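Local atomic coordinates of putative peptide ABC-transport system periplasmic peptide-binding protein (Campylobacter jejuni, PDB entry 4OEV), a protein that binds nickel(II) outside the cytoplasm and probably delivers it to an ABC-type importer. Residues 15-20 with 29-34; 71-75 with 158-164; 88-92 with 135-139. All coordinates share one frame; numbering follows the deposited sequence.

Overall arrangement
The three contacts lie on the same side of the chain's centre and touch one another. Contacts 1 and 3 are buried and almost wholly apolar: each sets loop residues against a helix, and each has a phenylalanine ring at its heart. Contact 2 is only partly buried and more polar, with two hydrogen bonds from H74 and a shared water. Contacts 1 and 2 meet through backbone, since the carbonyl oxygens of V33 and L32 approach the nitrogens of G161 and Y163 as probable hydrogen bonds. F34 and P20 of contact 1 pack on residues 135-139 of contact 3, as does W73 of contact 2. Along the chain, contact 3 is nested within the loop that contact 2 closes.

Contact 1: residues 15-20 with 29-34; sequences IARINP and VINLVF
An inverse gamma turn centred on I18 packs against I30 and F34 of the short helix 30-33 and its exit. The turn is closed by a weak bond from N19 N to R17 O. It leaves I18 O pointing at the edge of the F34 ring, near its plane, 3.3 Å from F34 CE2. This oxygen is buried and has no hydrogen-bond partner in the model. P20 follows and lies over the same ring. Its CD sits 3.4 Å from the centroid of the F34 ring, only 8° off the normal, a CH-pi contact over the face. V33 CG1 lies on the opposite face, nearer the rim, so F34 is held between the two. I30 fills the space beside the turn. Its CG1 is anti to the carbonyl carbon (chi1 -64°), and the extended chain carries CD1 to 3.3 Å from N19 O. The other branch, CG2, comes 3.7 Å from P20 CD. I15 crosses I30 at about a right angle, with I15 CD1 and I30 CD1 3.7 Å apart. I15 also slides past V29, where the two CG2 methyls of I15 and V29 meet at 3.6 Å. The amide of N19 turns to other partners: ND2 bonds N154, and OD1 accepts from A21 N. D27 OD1 receives the backbone NH groups of V29 and I30 at the helix start. The helix rests on the mixed sheet, with V29 and V33 touching F176 of strand 173-178, while I18 reaches V174 of that strand and W168 of strand 163-169.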
loop_
_atom_site.group_PDB
_atom_site.type_symbol
_atom_site.label_atom_id
_atom_site.label_comp_id
_atom_site.label_asym_id
_atom_site.label_seq_id
_atom_site.Cartn_x
_atom_site.Cartn_y
_atom_site.Cartn_z
ATOM N N ILE A 15 8.861 0.360 9.809
ATOM C CA ILE A 15 8.435 -1.009 10.099
ATOM C C ILE A 15 9.248 -1.558 11.268
ATOM O O ILE A 15 10.471 -1.317 11.355
ATOM C CB ILE A 15 8.572 -1.895 8.858
ATOM C CG1 ILE A 15 8.094 -3.328 9.159
ATOM C CG2 ILE A 15 10.060 -1.960 8.352
ATOM C CD1 ILE A 15 7.740 -4.068 7.903
ATOM N N ALA A 16 8.596 -2.270 12.187
ATOM C CA ALA A 16 9.317 -2.785 13.358
ATOM C C ALA A 16 10.171 -4.011 13.056
ATOM O O ALA A 16 11.052 -4.347 13.838
ATOM C CB ALA A 16 8.360 -3.121 14.485
ATOM N N ARG A 17 9.894 -4.715 11.969
ATOM C CA ARG A 17 10.703 -5.913 11.643
ATOM C C ARG A 17 11.143 -5.776 10.196
ATOM O O ARG A 17 10.305 -5.760 9.279
ATOM C CB ARG A 17 9.895 -7.201 11.867
ATOM C CG ARG A 17 9.569 -7.501 13.312
ATOM C CD ARG A 17 8.666 -8.736 13.433
ATOM N NE ARG A 17 7.288 -8.450 13.058
ATOM C CZ ARG A 17 6.293 -9.332 13.110
ATOM N NH1 ARG A 17 6.492 -10.586 13.502
ATOM N NH2 ARG A 17 5.081 -8.965 12.765
ATOM N N ILE A 18 12.439 -5.547 9.980
ATOM C CA ILE A 18 12.914 -5.359 8.625
ATOM C C ILE A 18 13.132 -6.730 8.026
ATOM O O ILE A 18 14.260 -7.209 7.896
ATOM C CB ILE A 18 14.193 -4.482 8.554
ATOM C CG1 ILE A 18 13.921 -3.098 9.187
ATOM C CG2 ILE A 18 14.602 -4.273 7.089
ATOM C CD1 ILE A 18 15.189 -2.218 9.357
ATOM N N ASN A 19 12.027 -7.326 7.618
ATOM C CA ASN A 19 11.997 -8.716 7.193
ATOM C C ASN A 19 10.877 -8.835 6.178
ATOM O O ASN A 19 9.730 -8.514 6.488
ATOM C CB ASN A 19 11.778 -9.602 8.414
ATOM C CG ASN A 19 11.669 -11.062 8.087
ATOM O OD1 ASN A 19 11.357 -11.467 6.968
ATOM N ND2 ASN A 19 11.951 -11.875 9.073
ATOM N N PRO A 20 11.219 -9.232 4.945
ATOM C CA PRO A 20 10.236 -9.396 3.865
ATOM C C PRO A 20 8.951 -10.162 4.293
ATOM O O PRO A 20 7.884 -9.832 3.797
ATOM C CB PRO A 20 11.019 -10.183 2.806
ATOM C CG PRO A 20 12.450 -9.833 3.067
ATOM C CD PRO A 20 12.608 -9.381 4.471
ATOM N N VAL A 29 12.471 0.390 3.624
ATOM C CA VAL A 29 13.740 -0.173 4.069
ATOM C C VAL A 29 13.950 -1.661 3.713
ATOM O O VAL A 29 15.093 -2.069 3.469
ATOM C CB VAL A 29 13.952 0.012 5.612
ATOM C CG1 VAL A 29 14.189 1.466 5.927
ATOM C CG2 VAL A 29 12.754 -0.503 6.416
ATOM N N ILE A 30 12.874 -2.455 3.651
ATOM C CA ILE A 30 13.019 -3.860 3.283
ATOM C C ILE A 30 13.579 -3.923 1.855
ATOM O O ILE A 30 14.450 -4.748 1.571
ATOM C CB ILE A 30 11.688 -4.671 3.398
ATOM C CG1 ILE A 30 11.260 -4.693 4.867
ATOM C CG2 ILE A 30 11.896 -6.136 2.821
ATOM C CD1 ILE A 30 9.936 -5.432 5.194
ATOM N N ASN A 31 13.119 -3.048 0.963
ATOM C CA ASN A 31 13.652 -3.065 -0.414
ATOM C C ASN A 31 15.077 -2.502 -0.566
ATOM O O ASN A 31 15.644 -2.551 -1.659
ATOM C CB ASN A 31 12.702 -2.298 -1.343
ATOM C CG ASN A 31 11.482 -3.117 -1.732
ATOM O OD1 ASN A 31 10.423 -3.013 -1.100
ATOM N ND2 ASN A 31 11.616 -3.924 -2.784
ATOM N N LEU A 32 15.661 -1.972 0.510
ATOM C CA LEU A 32 17.083 -1.557 0.486
ATOM C C LEU A 32 17.981 -2.754 0.830
ATOM O O LEU A 32 19.001 -3.019 0.172
ATOM C CB LEU A 32 17.330 -0.438 1.482
ATOM C CG LEU A 32 16.456 0.801 1.267
ATOM C CD1 LEU A 32 16.680 1.809 2.366
ATOM C CD2 LEU A 32 16.795 1.415 -0.091
ATOM N N VAL A 33 17.589 -3.478 1.874
ATOM C CA VAL A 33 18.368 -4.607 2.376
ATOM C C VAL A 33 18.140 -5.894 1.576
ATOM O O VAL A 33 19.059 -6.715 1.393
ATOM C CB VAL A 33 18.021 -4.822 3.876
ATOM C CG1 VAL A 33 18.761 -5.999 4.475
ATOM C CG2 VAL A 33 18.301 -3.537 4.657
ATOM N N PHE A 34 16.920 -6.086 1.086
ATOM C CA PHE A 34 16.587 -7.360 0.432
ATOM C C PHE A 34 16.318 -7.180 -1.045
ATOM O O PHE A 34 16.066 -6.052 -1.507
ATOM C CB PHE A 34 15.370 -7.997 1.099
ATOM C CG PHE A 34 15.587 -8.308 2.543
ATOM C CD1 PHE A 34 16.086 -9.550 2.924
ATOM C CD2 PHE A 34 15.328 -7.360 3.517
ATOM C CE1 PHE A 34 16.311 -9.838 4.267
ATOM C CE2 PHE A 34 15.543 -7.631 4.862
ATOM C CZ PHE A 34 16.025 -8.887 5.243
#

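Contact 2: residues 71-75 with 158-164; sequences VLWHD and IGTGPYK
H74 grips residues 158-164 through both its backbone and its ring. H74 N donates to G159 O at 2.9 Å, with a bent N-H...O angle of 131°. The ring donates through NE2 to G161 O at 3.0 Å, and this bond is nearly straight at 170°. G161 O lies close to the plane of the imidazole, but NE2 stands above the carbonyl plane of G161. N179 ND2 is a second donor to that oxygen. The NE2 bond fixes the turn of the ring, which is also covered on both faces. K164 CG lies 3.8 Å from the centroid of the H74 ring on one side, and the G159 backbone lies over the other. K164 then runs on extended past H74 to a salt bridge with E180. One water donates to L72 O at 3.1 Å and to T160 O at 2.7 Å, so it ties two carbonyls across the contact. The methyl CG2 of T160 sits over W73, 3.7 Å from the centroid of its six-membered ring, while T160 OG1 bonds S35. W73 NE1 is satisfied by D83, and D75 OD2 by H141. Residues 159-163 read GTGPY, a sequence familiar from solute-binding protein family 5. Here it leads into edge strand 163-169, held by the loop that follows strand 62-67.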
loop_
_atom_site.group_PDB
_atom_site.type_symbol
_atom_site.label_atom_id
_atom_site.label_comp_id
_atom_site.label_asym_id
_atom_site.label_seq_id
_atom_site.Cartn_x
_atom_site.Cartn_y
_atom_site.Cartn_z
ATOM N N VAL A 71 25.379 -14.331 -6.800
ATOM C CA VAL A 71 24.892 -13.440 -5.753
ATOM C C VAL A 71 25.411 -13.788 -4.360
ATOM O O VAL A 71 25.445 -14.952 -3.976
ATOM C CB VAL A 71 23.348 -13.435 -5.728
ATOM C CG1 VAL A 71 22.826 -12.603 -4.557
ATOM C CG2 VAL A 71 22.801 -12.967 -7.087
ATOM N N LEU A 72 25.857 -12.778 -3.630
ATOM C CA LEU A 72 26.193 -12.932 -2.221
ATOM C C LEU A 72 25.161 -12.225 -1.318
ATOM O O LEU A 72 24.684 -11.149 -1.659
ATOM C CB LEU A 72 27.562 -12.350 -1.916
ATOM C CG LEU A 72 28.829 -13.184 -2.137
ATOM C CD1 LEU A 72 28.540 -14.462 -2.948
ATOM C CD2 LEU A 72 29.889 -12.293 -2.750
ATOM N N TRP A 73 24.851 -12.861 -0.182
ATOM C CA TRP A 73 24.231 -12.223 0.978
ATOM C C TRP A 73 25.229 -11.224 1.560
ATOM O O TRP A 73 26.408 -11.322 1.298
ATOM C CB TRP A 73 23.868 -13.250 2.053
ATOM C CG TRP A 73 22.809 -14.234 1.668
ATOM C CD1 TRP A 73 22.981 -15.551 1.305
ATOM C CD2 TRP A 73 21.406 -13.981 1.612
ATOM N NE1 TRP A 73 21.760 -16.126 1.029
ATOM C CE2 TRP A 73 20.777 -15.186 1.209
ATOM C CE3 TRP A 73 20.616 -12.844 1.856
ATOM C CZ2 TRP A 73 19.393 -15.291 1.056
ATOM C CZ3 TRP A 73 19.229 -12.948 1.708
ATOM C CH2 TRP A 73 18.631 -14.141 1.296
ATOM N N HIS A 74 24.768 -10.298 2.390
ATOM C CA HIS A 74 25.626 -9.275 2.962
ATOM C C HIS A 74 26.717 -9.831 3.882
ATOM O O HIS A 74 27.658 -9.104 4.209
ATOM C CB HIS A 74 24.770 -8.244 3.702
ATOM C CG HIS A 74 23.855 -7.490 2.793
ATOM N ND1 HIS A 74 22.719 -6.830 3.233
ATOM C CD2 HIS A 74 23.908 -7.298 1.452
ATOM C CE1 HIS A 74 22.113 -6.278 2.200
ATOM N NE2 HIS A 74 22.815 -6.540 1.109
ATOM N N ASP A 75 26.611 -11.105 4.278
ATOM C CA ASP A 75 27.613 -11.686 5.177
ATOM C C ASP A 75 28.613 -12.593 4.453
ATOM O O ASP A 75 29.367 -13.316 5.099
ATOM C CB ASP A 75 26.957 -12.446 6.344
ATOM C CG ASP A 75 26.138 -13.642 5.900
ATOM O OD1 ASP A 75 25.991 -13.865 4.676
ATOM O OD2 ASP A 75 25.564 -14.304 6.799
ATOM N N ILE A 158 20.102 -9.308 7.366
ATOM C CA ILE A 158 21.105 -9.596 6.358
ATOM C C ILE A 158 20.352 -9.924 5.058
ATOM O O ILE A 158 19.463 -10.783 5.066
ATOM C CB ILE A 158 22.015 -10.780 6.779
ATOM C CG1 ILE A 158 22.952 -10.388 7.928
ATOM C CG2 ILE A 158 22.795 -11.285 5.595
ATOM C CD1 ILE A 158 24.019 -9.341 7.542
ATOM N N GLY A 159 20.679 -9.245 3.954
ATOM C CA GLY A 159 19.963 -9.465 2.700
ATOM C C GLY A 159 20.845 -9.548 1.455
ATOM O O GLY A 159 22.089 -9.606 1.550
ATOM N N THR A 160 20.222 -9.584 0.277
ATOM C CA THR A 160 20.994 -9.562 -0.960
ATOM C C THR A 160 20.883 -8.162 -1.606
ATOM O O THR A 160 21.445 -7.947 -2.672
ATOM C CB THR A 160 20.507 -10.593 -1.987
ATOM O OG1 THR A 160 19.082 -10.477 -2.067
ATOM C CG2 THR A 160 20.864 -12.073 -1.587
ATOM N N GLY A 161 20.182 -7.226 -0.952
ATOM C CA GLY A 161 19.864 -5.920 -1.548
ATOM C C GLY A 161 21.033 -4.938 -1.765
ATOM O O GLY A 161 22.194 -5.297 -1.527
ATOM N N PRO A 162 20.746 -3.713 -2.296
ATOM C CA PRO A 162 21.824 -2.729 -2.579
ATOM C C PRO A 162 22.464 -2.094 -1.341
ATOM O O PRO A 162 23.544 -1.490 -1.405
ATOM C CB PRO A 162 21.118 -1.645 -3.402
ATOM C CG PRO A 162 19.591 -1.745 -2.971
ATOM C CD PRO A 162 19.438 -3.283 -2.834
ATOM N N TYR A 163 21.810 -2.237 -0.208
ATOM C CA TYR A 163 22.253 -1.555 0.990
ATOM C C TYR A 163 22.365 -2.474 2.201
ATOM O O TYR A 163 21.437 -3.237 2.516
ATOM C CB TYR A 163 21.301 -0.390 1.296
ATOM C CG TYR A 163 21.655 0.843 0.500
ATOM C CD1 TYR A 163 22.733 1.629 0.889
ATOM C CD2 TYR A 163 20.939 1.221 -0.637
ATOM C CE1 TYR A 163 23.102 2.749 0.178
ATOM C CE2 TYR A 163 21.320 2.368 -1.372
ATOM C CZ TYR A 163 22.403 3.118 -0.942
ATOM O OH TYR A 163 22.859 4.256 -1.609
ATOM N N LYS A 164 23.472 -2.343 2.919
ATOM C CA LYS A 164 23.741 -3.157 4.099
ATOM C C LYS A 164 23.259 -2.383 5.305
ATOM O O LYS A 164 23.426 -1.154 5.353
ATOM C CB LYS A 164 25.254 -3.500 4.224
ATOM C CG LYS A 164 25.817 -4.419 3.156
ATOM C CD LYS A 164 27.335 -4.707 3.393
ATOM C CE LYS A 164 27.850 -5.858 2.519
ATOM N NZ LYS A 164 29.278 -6.263 2.802
HETATM O O HOH W 1 23.830 -8.844 -3.543
#

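Contact 3: residues 88-92 with 135-139; sequences IEAFK and IGMLP
F91 reaches from helix 81-92 to the extended segment 135-139, where its ring meets I135, G136, M137 and L138. The CB bond points toward that segment. CG is anti to the carbonyl carbon (chi1 -57°), which sends the ring away from the helix axis and between the side chains of I135 and L138. On one flank CD2 begins the approach to I135. CE2 completes it, 3.5 Å from I135 CG2, and the two side chains slide past each other in opposite directions. The same CE2 has M137 CE near its edge at 4.3 Å. M137 is folded at its second torsion (chi2 -67°), and this brings the methyl end closer than its CB bond would suggest. On the other flank F91 CE1 meets L138 CD1 at 3.9 Å, an oblique approach to the ring. L138 CD1 also lies 4.3 Å from A90 CB, one residue back on the helix. This is helix-to-loop packing within a solute-binding protein of family 5. Helix 81-92 is set against the connection between helices 129-132 and 140-143, and P139 occupies the N-cap position of the latter. At the tip, CZ comes nearest the backbone, with I135 CG2 a little farther off. G136 O lies in the ring plane at the edge, 3.6 Å from F91 CZ. That oxygen is buried and has no hydrogen-bond partner in the model, so a ring edge is part of its surroundings. The neighbouring backbone is better provided for: L138 N bonds S87 OG of the same helix, and M137 pairs with S35. Beyond the two segments, F104 of helix 101-104 meets the F91 ring with the planes at about 55°, and it touches I135 as well.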
loop_
_atom_site.group_PDB
_atom_site.type_symbol
_atom_site.label_atom_id
_atom_site.label_comp_id
_atom_site.label_asym_id
_atom_site.label_seq_id
_atom_site.Cartn_x
_atom_site.Cartn_y
_atom_site.Cartn_z
ATOM N N ILE A 88 9.993 -19.099 0.426
ATOM C CA ILE A 88 8.643 -19.351 -0.008
ATOM C C ILE A 88 7.916 -20.232 1.017
ATOM O O ILE A 88 6.798 -19.949 1.389
ATOM C CB ILE A 88 8.671 -20.077 -1.357
ATOM C CG1 ILE A 88 8.903 -19.134 -2.518
ATOM C CG2 ILE A 88 7.422 -20.849 -1.580
ATOM C CD1 ILE A 88 9.041 -19.923 -3.818
ATOM N N GLU A 89 8.585 -21.268 1.530
ATOM C CA GLU A 89 7.974 -22.082 2.564
ATOM C C GLU A 89 7.733 -21.287 3.844
ATOM O O GLU A 89 6.711 -21.498 4.545
ATOM C CB GLU A 89 8.846 -23.310 2.823
ATOM C CG GLU A 89 8.718 -24.252 1.684
ATOM C CD GLU A 89 9.553 -25.525 1.833
ATOM O OE1 GLU A 89 10.360 -25.660 2.781
ATOM O OE2 GLU A 89 9.357 -26.388 0.976
ATOM N N ALA A 90 8.620 -20.326 4.092
ATOM C CA ALA A 90 8.537 -19.500 5.276
ATOM C C ALA A 90 7.293 -18.605 5.248
ATOM O O ALA A 90 6.626 -18.510 6.263
ATOM C CB ALA A 90 9.791 -18.636 5.432
ATOM N N PHE A 91 6.979 -18.016 4.090
ATOM C CA PHE A 91 5.827 -17.124 3.897
ATOM C C PHE A 91 4.507 -17.894 4.013
ATOM O O PHE A 91 3.496 -17.340 4.426
ATOM C CB PHE A 91 5.887 -16.453 2.536
ATOM C CG PHE A 91 7.173 -15.651 2.292
ATOM C CD1 PHE A 91 7.886 -15.069 3.347
ATOM C CD2 PHE A 91 7.664 -15.514 1.010
ATOM C CE1 PHE A 91 9.038 -14.306 3.116
ATOM C CE2 PHE A 91 8.852 -14.777 0.758
ATOM C CZ PHE A 91 9.539 -14.185 1.820
ATOM N N LYS A 92 4.502 -19.177 3.651
ATOM C CA LYS A 92 3.222 -19.884 3.675
ATOM C C LYS A 92 3.077 -20.762 4.896
ATOM O O LYS A 92 2.059 -21.416 5.047
ATOM C CB LYS A 92 3.027 -20.727 2.424
ATOM C CG LYS A 92 4.014 -21.908 2.283
ATOM C CD LYS A 92 3.614 -22.798 1.121
ATOM C CE LYS A 92 4.423 -24.125 1.114
ATOM N NZ LYS A 92 3.508 -25.322 1.122
ATOM N N ILE A 135 9.090 -9.954 -3.780
ATOM C CA ILE A 135 9.403 -9.818 -2.351
ATOM C C ILE A 135 10.813 -10.324 -2.079
ATOM O O ILE A 135 11.296 -11.230 -2.778
ATOM C CB ILE A 135 8.397 -10.588 -1.431
ATOM C CG1 ILE A 135 8.481 -10.079 0.005
ATOM C CG2 ILE A 135 8.592 -12.088 -1.465
ATOM C CD1 ILE A 135 7.792 -8.715 0.250
ATOM N N GLY A 136 11.467 -9.747 -1.071
ATOM C CA GLY A 136 12.842 -10.110 -0.767
ATOM C C GLY A 136 12.974 -11.590 -0.429
ATOM O O GLY A 136 12.014 -12.194 0.060
ATOM N N MET A 137 14.139 -12.189 -0.731
ATOM C CA MET A 137 14.452 -13.562 -0.291
ATOM C C MET A 137 15.157 -13.504 1.086
ATOM O O MET A 137 15.813 -12.501 1.428
ATOM C CB MET A 137 15.293 -14.291 -1.345
ATOM C CG MET A 137 14.573 -14.570 -2.683
ATOM S SD MET A 137 13.211 -15.750 -2.541
ATOM C CE MET A 137 11.880 -14.530 -2.332
ATOM N N LEU A 138 14.910 -14.510 1.907
ATOM C CA LEU A 138 15.494 -14.621 3.243
ATOM C C LEU A 138 16.688 -15.594 3.238
ATOM O O LEU A 138 16.714 -16.510 2.423
ATOM C CB LEU A 138 14.485 -15.152 4.248
ATOM C CG LEU A 138 13.262 -14.255 4.478
ATOM C CD1 LEU A 138 12.232 -15.051 5.245
ATOM C CD2 LEU A 138 13.731 -13.063 5.249
ATOM N N PRO A 139 17.630 -15.409 4.180
ATOM C CA PRO A 139 18.788 -16.307 4.286
ATOM C C PRO A 139 18.547 -17.521 5.168
ATOM O O PRO A 139 18.526 -17.434 6.399
ATOM C CB PRO A 139 19.870 -15.399 4.877
ATOM C CG PRO A 139 19.127 -14.354 5.660
ATOM C CD PRO A 139 17.828 -14.164 4.953
#